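Local coordinates for protein geranyl diphosphate synthase small subunit (Antirrhinum majus, PDB 3QKC) that is the small subunit of a geranyl diphosphate synthase and probably helps its partner join dimethylallyl and isopentenyl diphosphates into geranyl diphosphate, at residues Thr12-Ile17 and Ala49-Val54; Ile142-Val147 and His184-Ala189. All coordinates share one frame; numbering follows the deposited sequence.

Interaction 1: Thr12-Ile17 and Ala49-Val54; sequences TIESDI and ASALCV
Ile13 and Ile17 meet Ser50, Ala51 and Val54 where helix 5-24 crosses helix 48-59. The two segments run nearly at right angles, 97° between their directions, with their axes 9.4 Å apart. This is buried helix-on-helix packing in the all-helical isoprenoid synthase fold.

Most of the contact is apolar. Ile13 turns its CG2 methyl into the angle between two residues one helical turn apart. Ile13 CG2 lies 3.8 Å from the Ala51 CA and also touches the Val54 CB. Chi1 of -67° sets CG1 of Ile13 beside the backbone N and leaves CG2 anti to it. CD1 is extended beyond CG1 (chi2 180°). The Ile13 CD1 reaches the Val54 CG1 at 4.1 Å, and the two branched side chains slide past each other in opposite directions. Ile17 comes in with its outermost carbon. Ile17 CD1 rests 3.6 Å from the Ser50 O. The same Ile17 CD1 is 3.9 Å from the Ser50 CB. Ile17 CD1 lies farther, 4.2 Å, from the Val54 CG2. The small Ala51 lets the Ile13 methyl approach the backbone of helix 48-59 closely. Helix 68-85 adds to the packing, with Ala71 touching both Ile17 and Val54.

The polar part lies to one side and passes through water. One water donates to Glu14 OE2 at a short 2.5 Å and accepts a weak bond from the Ala51 N at 3.1 Å. The Glu14 carboxylate has stronger partners outside the segments, with salt bridges from Arg10 to OE2 and from Arg46 to OE1.

No direct hydrogen bond joins the segments. The contact therefore depends on the fit of methyl groups against the Ser50-Ala51 backbone and the branched Val54. The acid beside it is probably kept ionised by its two arginines and has a weak water-mediated link to Ala51 N.

Interaction 2: Ile142-Val147 and His184-Ala189; sequences IELTRV and HACGAA
Glu143 O accepts a backbone hydrogen bond from Val147 N at 3.2 Å and a weak one from Arg146 N, and Cys186 SG lies 3.4 Å from the same Glu143 O. This is an antiparallel helix pair in the core of the isoprenoid synthase fold. The segments run 175° apart, with axes separated by 9.1 Å.

Glu143 OE1 packs 3.6 Å from the Ala189 CB. The Glu143 chain is bent at chi2 (-57°), and its CG and CD as well as OE1 lie near that methyl. The stronger partner of the carboxylate is Arg206 of helix 199-219, which forms a salt bridge with OE2. Arg146, on Glu143's own helix, makes only a long salt bridge, its NH2 3.6 Å from Glu143 OE1. OE1 lies in the plane of that guanidinium, at its edge. Arg146 reaches the partner helix more loosely, with the Ala185 CB also at the guanidinium edge.

Cys186 buries the most surface here and fits between Glu143, Leu144 and Val147. The Cys186 CB meets the Val147 CB at 3.8 Å. SG stands anti to the backbone N (chi1 169°) and presses against the opposite backbone, where Cys186 SG lies 3.7 Å from the Leu144 CA.

Overall arrangement
Both contacts are buried, and their centres lie 15 Å apart. They share no helix, but their second segments touch. In helix 48-59, Leu52 CD2 lies 3.9 Å from the Ala188 CB of helix 169-195, and Cys53 packs on the Gly187 carbonyl. Interaction 2 is a little nearer the centre of the chain and joins antiparallel helices. Its first segment also lies against the second subunit, through Ile142 and Thr145. Interaction 1 sets the N-terminal helix across helix 48-59, and no other chain touches it. Both place an arginine-bound glutamate beside apolar packing. Both also lean on helix 68-85, where Val74 touches Ser50 of interaction 1 and Leu144 of interaction 2.

Interaction 1: Thr12-Ile17 and Ala49-Val54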
loop_
_atom_site.group_PDB
_atom_site.type_symbol
_atom_site.label_atom_id
_atom_site.label_comp_id
_atom_site.label_asym_id
_atom_site.label_seq_id
_atom_site.Cartn_x
_atom_site.Cartn_y
_atom_site.Cartn_z
ATOM N N THR A 12 -20.030 12.559 15.077
ATOM C CA THR A 12 -18.870 13.221 15.678
ATOM C C THR A 12 -17.561 12.481 15.343
ATOM O O THR A 12 -16.575 13.099 14.926
ATOM C CB THR A 12 -19.035 13.391 17.193
ATOM O OG1 THR A 12 -20.314 13.974 17.462
ATOM C CG2 THR A 12 -17.948 14.310 17.766
ATOM N N ILE A 13 -17.576 11.159 15.498
ATOM C CA ILE A 13 -16.468 10.324 15.066
ATOM C C ILE A 13 -16.107 10.600 13.621
ATOM O O ILE A 13 -14.947 10.857 13.295
ATOM C CB ILE A 13 -16.774 8.837 15.278
ATOM C CG1 ILE A 13 -16.863 8.557 16.783
ATOM C CG2 ILE A 13 -15.690 7.985 14.613
ATOM C CD1 ILE A 13 -17.165 7.122 17.180
ATOM N N GLU A 14 -17.116 10.586 12.758
ATOM C CA GLU A 14 -16.901 10.816 11.344
ATOM C C GLU A 14 -16.430 12.218 11.014
ATOM O O GLU A 14 -15.663 12.397 10.066
ATOM C CB GLU A 14 -18.132 10.427 10.539
ATOM C CG GLU A 14 -18.169 8.925 10.352
ATOM C CD GLU A 14 -19.426 8.426 9.675
ATOM O OE1 GLU A 14 -20.293 9.247 9.278
ATOM O OE2 GLU A 14 -19.521 7.186 9.536
ATOM N N SER A 15 -16.856 13.192 11.810
ATOM C CA SER A 15 -16.360 14.558 11.692
ATOM C C SER A 15 -14.891 14.651 12.114
ATOM O O SER A 15 -14.098 15.321 11.454
ATOM C CB SER A 15 -17.242 15.525 12.502
ATOM O OG SER A 15 -16.655 16.821 12.601
ATOM N N ASP A 16 -14.526 13.962 13.198
ATOM C CA ASP A 16 -13.141 13.956 13.669
ATOM C C ASP A 16 -12.212 13.287 12.651
ATOM O O ASP A 16 -11.099 13.760 12.401
ATOM C CB ASP A 16 -13.014 13.257 15.025
ATOM C CG ASP A 16 -13.597 14.067 16.166
ATOM O OD1 ASP A 16 -13.508 15.311 16.147
ATOM O OD2 ASP A 16 -14.136 13.458 17.104
ATOM N N ILE A 17 -12.675 12.193 12.060
ATOM C CA ILE A 17 -11.906 11.520 11.014
ATOM C C ILE A 17 -11.680 12.436 9.807
ATOM O O ILE A 17 -10.541 12.592 9.345
ATOM C CB ILE A 17 -12.552 10.183 10.602
ATOM C CG1 ILE A 17 -12.435 9.166 11.748
ATOM C CG2 ILE A 17 -11.903 9.651 9.357
ATOM C CD1 ILE A 17 -13.334 7.925 11.593
ATOM N N ALA A 49 -16.950 1.136 8.740
ATOM C CA ALA A 49 -15.698 0.500 9.201
ATOM C C ALA A 49 -14.738 1.487 9.846
ATOM O O ALA A 49 -14.068 1.146 10.804
ATOM C CB ALA A 49 -14.992 -0.262 8.048
ATOM N N SER A 50 -14.690 2.711 9.326
ATOM C CA SER A 50 -13.893 3.794 9.921
ATOM C C SER A 50 -14.362 4.215 11.306
ATOM O O SER A 50 -13.540 4.413 12.209
ATOM C CB SER A 50 -13.859 5.016 9.002
ATOM O OG SER A 50 -13.363 4.655 7.748
ATOM N N ALA A 51 -15.667 4.383 11.486
ATOM C CA ALA A 51 -16.173 4.720 12.826
ATOM C C ALA A 51 -16.009 3.554 13.797
ATOM O O ALA A 51 -15.754 3.771 14.979
ATOM C CB ALA A 51 -17.620 5.171 12.776
ATOM N N LEU A 52 -16.167 2.316 13.317
ATOM C CA LEU A 52 -15.980 1.157 14.201
ATOM C C LEU A 52 -14.558 1.134 14.792
ATOM O O LEU A 52 -14.367 0.805 15.965
ATOM C CB LEU A 52 -16.291 -0.152 13.478
ATOM C CG LEU A 52 -16.150 -1.475 14.234
ATOM C CD1 LEU A 52 -16.969 -1.462 15.536
ATOM C CD2 LEU A 52 -16.531 -2.673 13.356
ATOM N N CYS A 53 -13.571 1.488 13.973
ATOM C CA CYS A 53 -12.198 1.590 14.446
ATOM C C CYS A 53 -12.074 2.462 15.676
ATOM O O CYS A 53 -11.517 2.031 16.680
ATOM C CB CYS A 53 -11.281 2.123 13.358
ATOM S SG CYS A 53 -9.554 2.117 13.911
ATOM N N VAL A 54 -12.611 3.676 15.610
ATOM C CA VAL A 54 -12.560 4.582 16.755
ATOM C C VAL A 54 -13.343 4.035 17.959
ATOM O O VAL A 54 -12.845 4.059 19.107
ATOM C CB VAL A 54 -13.022 6.003 16.397
ATOM C CG1 VAL A 54 -13.051 6.896 17.643
ATOM C CG2 VAL A 54 -12.093 6.621 15.337
HETATM O O HOH W 1 -17.439 5.823 9.446
#

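Interaction 2: Ile142-Val147 and His184-Ala189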
loop_
_atom_site.group_PDB
_atom_site.type_symbol
_atom_site.label_atom_id
_atom_site.label_comp_id
_atom_site.label_asym_id
_atom_site.label_seq_id
_atom_site.Cartn_x
_atom_site.Cartn_y
_atom_site.Cartn_z
ATOM N N ILE A 142 0.009 -4.266 9.973
ATOM C CA ILE A 142 -0.253 -5.629 9.538
ATOM C C ILE A 142 -1.734 -5.820 9.238
ATOM O O ILE A 142 -2.082 -6.368 8.177
ATOM C CB ILE A 142 0.233 -6.658 10.570
ATOM C CG1 ILE A 142 1.758 -6.682 10.588
ATOM C CG2 ILE A 142 -0.298 -8.027 10.223
ATOM C CD1 ILE A 142 2.360 -7.043 11.944
ATOM N N GLU A 143 -2.591 -5.330 10.140
ATOM C CA GLU A 143 -4.045 -5.418 9.958
ATOM C C GLU A 143 -4.534 -4.719 8.697
ATOM O O GLU A 143 -5.362 -5.259 7.970
ATOM C CB GLU A 143 -4.799 -4.827 11.155
ATOM C CG GLU A 143 -4.900 -5.744 12.351
ATOM C CD GLU A 143 -5.545 -7.072 12.030
ATOM O OE1 GLU A 143 -6.645 -7.107 11.455
ATOM O OE2 GLU A 143 -4.951 -8.094 12.381
ATOM N N LEU A 144 -4.056 -3.496 8.479
ATOM C CA LEU A 144 -4.447 -2.706 7.318
ATOM C C LEU A 144 -3.911 -3.281 6.004
ATOM O O LEU A 144 -4.584 -3.202 5.001
ATOM C CB LEU A 144 -4.002 -1.243 7.483
ATOM C CG LEU A 144 -4.731 -0.486 8.590
ATOM C CD1 LEU A 144 -3.761 0.350 9.450
ATOM C CD2 LEU A 144 -5.847 0.363 8.020
ATOM N N THR A 145 -2.700 -3.836 6.010
ATOM C CA THR A 145 -2.158 -4.478 4.810
ATOM C C THR A 145 -2.966 -5.722 4.448
ATOM O O THR A 145 -3.106 -6.073 3.265
ATOM C CB THR A 145 -0.673 -4.867 4.959
ATOM O OG1 THR A 145 -0.520 -5.782 6.050
ATOM C CG2 THR A 145 0.216 -3.637 5.167
ATOM N N ARG A 146 -3.514 -6.362 5.476
ATOM C CA ARG A 146 -4.295 -7.584 5.330
ATOM C C ARG A 146 -5.647 -7.287 4.669
ATOM O O ARG A 146 -6.157 -8.086 3.890
ATOM C CB ARG A 146 -4.494 -8.225 6.711
ATOM C CG ARG A 146 -5.006 -9.658 6.692
ATOM C CD ARG A 146 -5.181 -10.269 8.107
ATOM N NE ARG A 146 -6.309 -9.726 8.886
ATOM C CZ ARG A 146 -7.603 -9.953 8.634
ATOM N NH1 ARG A 146 -7.966 -10.690 7.587
ATOM N NH2 ARG A 146 -8.545 -9.423 9.419
ATOM N N VAL A 147 -6.214 -6.126 4.970
ATOM C CA VAL A 147 -7.528 -5.764 4.450
ATOM C C VAL A 147 -7.503 -5.401 2.959
ATOM O O VAL A 147 -8.442 -5.683 2.214
ATOM C CB VAL A 147 -8.190 -4.636 5.286
ATOM C CG1 VAL A 147 -7.561 -3.278 4.999
ATOM C CG2 VAL A 147 -9.677 -4.595 5.014
ATOM N N HIS A 184 -14.362 -3.969 8.030
ATOM C CA HIS A 184 -14.815 -3.761 9.413
ATOM C C HIS A 184 -13.955 -4.541 10.442
ATOM O O HIS A 184 -13.607 -4.015 11.509
ATOM C CB HIS A 184 -16.291 -4.120 9.547
ATOM C CG HIS A 184 -17.223 -3.110 8.945
ATOM N ND1 HIS A 184 -17.323 -2.897 7.586
ATOM C CD2 HIS A 184 -18.114 -2.265 9.526
ATOM C CE1 HIS A 184 -18.231 -1.962 7.359
ATOM N NE2 HIS A 184 -18.733 -1.572 8.517
ATOM N N ALA A 185 -13.619 -5.787 10.099
ATOM C CA ALA A 185 -12.777 -6.628 10.941
ATOM C C ALA A 185 -11.458 -5.913 11.272
ATOM O O ALA A 185 -11.073 -5.805 12.434
ATOM C CB ALA A 185 -12.517 -7.973 10.252
ATOM N N CYS A 186 -10.811 -5.385 10.237
ATOM C CA CYS A 186 -9.581 -4.620 10.359
ATOM C C CYS A 186 -9.761 -3.360 11.197
ATOM O O CYS A 186 -8.948 -3.061 12.093
ATOM C CB CYS A 186 -9.075 -4.255 8.970
ATOM S SG CYS A 186 -7.744 -3.039 8.977
ATOM N N GLY A 187 -10.800 -2.600 10.889
ATOM C CA GLY A 187 -11.136 -1.437 11.696
ATOM C C GLY A 187 -11.244 -1.781 13.173
ATOM O O GLY A 187 -10.626 -1.135 14.016
ATOM N N ALA A 188 -12.036 -2.808 13.480
ATOM C CA ALA A 188 -12.281 -3.194 14.863
ATOM C C ALA A 188 -10.992 -3.684 15.507
ATOM O O ALA A 188 -10.672 -3.300 16.633
ATOM C CB ALA A 188 -13.342 -4.250 14.920
ATOM N N ALA A 189 -10.233 -4.504 14.782
ATOM C CA ALA A 189 -8.990 -5.060 15.321
ATOM C C ALA A 189 -7.940 -3.978 15.586
ATOM O O ALA A 189 -7.243 -4.040 16.606
ATOM C CB ALA A 189 -8.441 -6.150 14.414
#